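PDB 6CT6: lactate dehydrogenase from Eimeria maxima, which probably catalyses the NADH-dependent reduction of pyruvate to lactate, and binds the cofactor together with the pyruvate analogue oxamate. Local coordinates for residues 126-131 against 252-257. Numbering follows the deposited sequence.
Sequences FIINIT and LMAESY. With NAI (1,4-dihydronicotinamide adenine dinucleotide), chain D.
Phe126 and Tyr257 lie in an offset stack, their ring planes only 7° apart and their centroids 4.7 Å from each other. The offset puts Phe126 CB over the middle of the tyrosine ring, 3.5 Å from its centroid, so a CH-pi contact accompanies the stack. In both residues CG is anti to the backbone N (chi1 -175° in Phe126), which lays each ring alongside its partner, and the two side chains slide past one another in opposite directions. Flat aromatics suit this place because they can overlap face to face while the offset leaves the Phe126 CB hydrogens over the tyrosine face. Tyr257 is partly exposed, and a phenol tolerates that looser margin, whereas the other touching residues are buried. Strand 126-129 belongs to the parallel, Rossmann-type half of the central sheet, between strands 80-83 and 152-155; helix 244-259 comes from the C-terminal part of the chain, and its segment 252-257 runs nearly antiparallel alongside the strand. Deeper in, Ile128 sends CD1 to within 3.7 Å of Ala254 N and 3.9 Å of Ala254 CB; the small alanine lets the branched chain reach the helix backbone. Met253, bent at chi3 (62°), brings CE to 4.1 Å from Ile128 CG2, and its side chain also touches Cys153 and Met155 of strand 152-155. Beyond the strand the chain turns to the cofactor, where Ile130 CG2 packs against C2N of the nicotinamide ring.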
loop_
_atom_site.group_PDB
_atom_site.type_symbol
_atom_site.label_atom_id
_atom_site.label_comp_id
_atom_site.label_asym_id
_atom_site.label_seq_id
_atom_site.Cartn_x
_atom_site.Cartn_y
_atom_site.Cartn_z
ATOM N N PHE B 126 5.315 -13.314 -18.794
ATOM C CA PHE B 126 6.130 -12.105 -18.856
ATOM C C PHE B 126 6.702 -11.838 -17.469
ATOM O O PHE B 126 5.959 -11.832 -16.483
ATOM C CB PHE B 126 5.278 -10.925 -19.332
ATOM C CG PHE B 126 6.052 -9.653 -19.542
ATOM C CD1 PHE B 126 6.943 -9.531 -20.597
ATOM C CD2 PHE B 126 5.867 -8.569 -18.699
ATOM C CE1 PHE B 126 7.647 -8.356 -20.794
ATOM C CE2 PHE B 126 6.567 -7.392 -18.893
ATOM C CZ PHE B 126 7.457 -7.285 -19.940
ATOM N N ILE B 127 8.016 -11.622 -17.389
ATOM C CA ILE B 127 8.730 -11.577 -16.115
ATOM C C ILE B 127 9.313 -10.186 -15.902
ATOM O O ILE B 127 10.019 -9.660 -16.770
ATOM C CB ILE B 127 9.837 -12.645 -16.052
ATOM C CG1 ILE B 127 9.230 -14.038 -16.217
ATOM C CG2 ILE B 127 10.589 -12.581 -14.727
ATOM C CD1 ILE B 127 9.627 -14.699 -17.501
ATOM N N ILE B 128 9.026 -9.606 -14.739
ATOM C CA ILE B 128 9.584 -8.325 -14.314
ATOM C C ILE B 128 10.367 -8.570 -13.029
ATOM O O ILE B 128 9.791 -9.012 -12.027
ATOM C CB ILE B 128 8.491 -7.271 -14.072
ATOM C CG1 ILE B 128 7.639 -7.046 -15.327
ATOM C CG2 ILE B 128 9.118 -5.958 -13.596
ATOM C CD1 ILE B 128 6.316 -6.344 -15.036
ATOM N N ASN B 129 11.660 -8.262 -13.039
ATOM C CA ASN B 129 12.465 -8.367 -11.829
ATOM C C ASN B 129 12.646 -7.002 -11.185
ATOM O O ASN B 129 12.747 -5.983 -11.874
ATOM C CB ASN B 129 13.842 -8.972 -12.098
ATOM C CG ASN B 129 14.650 -9.135 -10.824
ATOM O OD1 ASN B 129 14.293 -9.929 -9.955
ATOM N ND2 ASN B 129 15.728 -8.365 -10.693
ATOM N N ILE B 130 12.699 -6.996 -9.855
ATOM C CA ILE B 130 12.936 -5.780 -9.088
ATOM C C ILE B 130 14.165 -5.969 -8.201
ATOM O O ILE B 130 14.875 -5.003 -7.905
ATOM C CB ILE B 130 11.694 -5.404 -8.256
ATOM C CG1 ILE B 130 10.489 -5.162 -9.174
ATOM C CG2 ILE B 130 11.964 -4.158 -7.421
ATOM C CD1 ILE B 130 9.166 -5.010 -8.436
ATOM N N THR B 131 14.441 -7.209 -7.791
ATOM C CA THR B 131 15.500 -7.474 -6.817
ATOM C C THR B 131 16.840 -6.895 -7.268
ATOM O O THR B 131 17.259 -7.078 -8.416
ATOM C CB THR B 131 15.631 -8.983 -6.591
ATOM O OG1 THR B 131 14.393 -9.505 -6.096
ATOM C CG2 THR B 131 16.746 -9.298 -5.594
ATOM N N LEU B 252 2.498 -0.884 -13.346
ATOM C CA LEU B 252 2.149 -0.231 -14.605
ATOM C C LEU B 252 2.792 -0.945 -15.785
ATOM O O LEU B 252 2.177 -1.069 -16.850
ATOM C CB LEU B 252 2.554 1.247 -14.576
ATOM C CG LEU B 252 1.767 2.149 -13.618
ATOM C CD1 LEU B 252 2.196 3.605 -13.760
ATOM C CD2 LEU B 252 0.260 2.015 -13.838
ATOM N N MET B 253 4.022 -1.438 -15.610
ATOM C CA MET B 253 4.660 -2.221 -16.664
ATOM C C MET B 253 3.877 -3.500 -16.932
ATOM O O MET B 253 3.616 -3.855 -18.088
ATOM C CB MET B 253 6.103 -2.546 -16.276
ATOM C CG MET B 253 7.008 -1.325 -16.152
ATOM S SD MET B 253 8.562 -1.672 -15.286
ATOM C CE MET B 253 9.301 -2.886 -16.376
ATOM N N ALA B 254 3.479 -4.201 -15.866
ATOM C CA ALA B 254 2.691 -5.419 -16.022
ATOM C C ALA B 254 1.355 -5.125 -16.691
ATOM O O ALA B 254 0.869 -5.921 -17.503
ATOM C CB ALA B 254 2.468 -6.072 -14.660
ATOM N N GLU B 255 0.740 -3.992 -16.348
ATOM C CA GLU B 255 -0.534 -3.624 -16.957
ATOM C C GLU B 255 -0.370 -3.377 -18.449
ATOM O O GLU B 255 -1.241 -3.740 -19.247
ATOM C CB GLU B 255 -1.095 -2.383 -16.265
ATOM C CG GLU B 255 -2.449 -1.933 -16.777
ATOM C CD GLU B 255 -2.899 -0.634 -16.144
ATOM O OE1 GLU B 255 -2.115 0.340 -16.165
ATOM O OE2 GLU B 255 -4.028 -0.588 -15.619
ATOM N N SER B 256 0.742 -2.755 -18.841
ATOM C CA SER B 256 0.999 -2.505 -20.252
ATOM C C SER B 256 1.102 -3.811 -21.029
ATOM O O SER B 256 0.616 -3.908 -22.161
ATOM C CB SER B 256 2.275 -1.673 -20.404
ATOM O OG SER B 256 2.369 -1.101 -21.699
ATOM N N TYR B 257 1.720 -4.832 -20.433
ATOM C CA TYR B 257 1.772 -6.144 -21.070
ATOM C C TYR B 257 0.388 -6.779 -21.138
ATOM O O TYR B 257 -0.016 -7.305 -22.183
ATOM C CB TYR B 257 2.729 -7.067 -20.315
ATOM C CG TYR B 257 2.648 -8.498 -20.798
ATOM C CD1 TYR B 257 3.314 -8.899 -21.946
ATOM C CD2 TYR B 257 1.883 -9.438 -20.123
ATOM C CE1 TYR B 257 3.232 -10.198 -22.404
ATOM C CE2 TYR B 257 1.795 -10.742 -20.574
ATOM C CZ TYR B 257 2.473 -11.114 -21.716
ATOM O OH TYR B 257 2.393 -12.407 -22.172
HETATM P PA NAI D . 11.538 -7.341 1.646
HETATM O O1A NAI D . 12.631 -7.951 2.495
HETATM O O2A NAI D . 10.419 -6.572 2.308
HETATM O O5B NAI D . 10.883 -8.533 0.789
HETATM C C5B NAI D . 11.694 -9.560 0.225
HETATM C C4B NAI D . 10.957 -10.876 0.395
HETATM O O4B NAI D . 11.525 -11.909 -0.413
HETATM C C3B NAI D . 11.005 -11.376 1.836
HETATM O O3B NAI D . 9.676 -11.451 2.357
HETATM C C2B NAI D . 11.644 -12.749 1.751
HETATM O O2B NAI D . 11.083 -13.684 2.673
HETATM C C1B NAI D . 11.334 -13.119 0.313
HETATM N N9A NAI D . 12.138 -14.228 -0.246
HETATM C C8A NAI D . 13.392 -14.622 0.059
HETATM N N7A NAI D . 13.738 -15.699 -0.699
HETATM C C5A NAI D . 12.692 -15.998 -1.492
HETATM C C6A NAI D . 12.366 -16.999 -2.527
HETATM N N6A NAI D . 13.259 -17.942 -2.891
HETATM N N1A NAI D . 11.142 -16.941 -3.103
HETATM C C2A NAI D . 10.231 -16.010 -2.762
HETATM N N3A NAI D . 10.463 -15.076 -1.829
HETATM C C4A NAI D . 11.646 -15.025 -1.180
HETATM O O3 NAI D . 12.234 -6.411 0.521
HETATM P PN NAI D . 11.475 -5.315 -0.394
HETATM O O1N NAI D . 11.456 -3.999 0.346
HETATM O O2N NAI D . 10.185 -5.912 -0.909
HETATM O O5D NAI D . 12.517 -5.176 -1.615
HETATM C C5D NAI D . 12.757 -6.301 -2.452
HETATM C C4D NAI D . 13.888 -6.045 -3.438
HETATM O O4D NAI D . 13.587 -4.939 -4.298
HETATM C C3D NAI D . 15.184 -5.702 -2.719
HETATM O O3D NAI D . 16.258 -6.412 -3.341
HETATM C C2D NAI D . 15.334 -4.213 -2.928
HETATM O O2D NAI D . 16.690 -3.770 -2.876
HETATM C C1D NAI D . 14.723 -4.071 -4.312
HETATM N N1N NAI D . 14.357 -2.711 -4.732
HETATM C C2N NAI D . 14.516 -2.463 -6.032
HETATM C C3N NAI D . 14.208 -1.245 -6.598
HETATM C C7N NAI D . 14.441 -1.087 -8.072
HETATM O O7N NAI D . 14.639 -2.084 -8.749
HETATM N N7N NAI D . 14.447 0.125 -8.611
HETATM C C4N NAI D . 13.662 -0.117 -5.765
HETATM C C5N NAI D . 13.531 -0.503 -4.362
HETATM C C6N NAI D . 13.872 -1.777 -3.905
#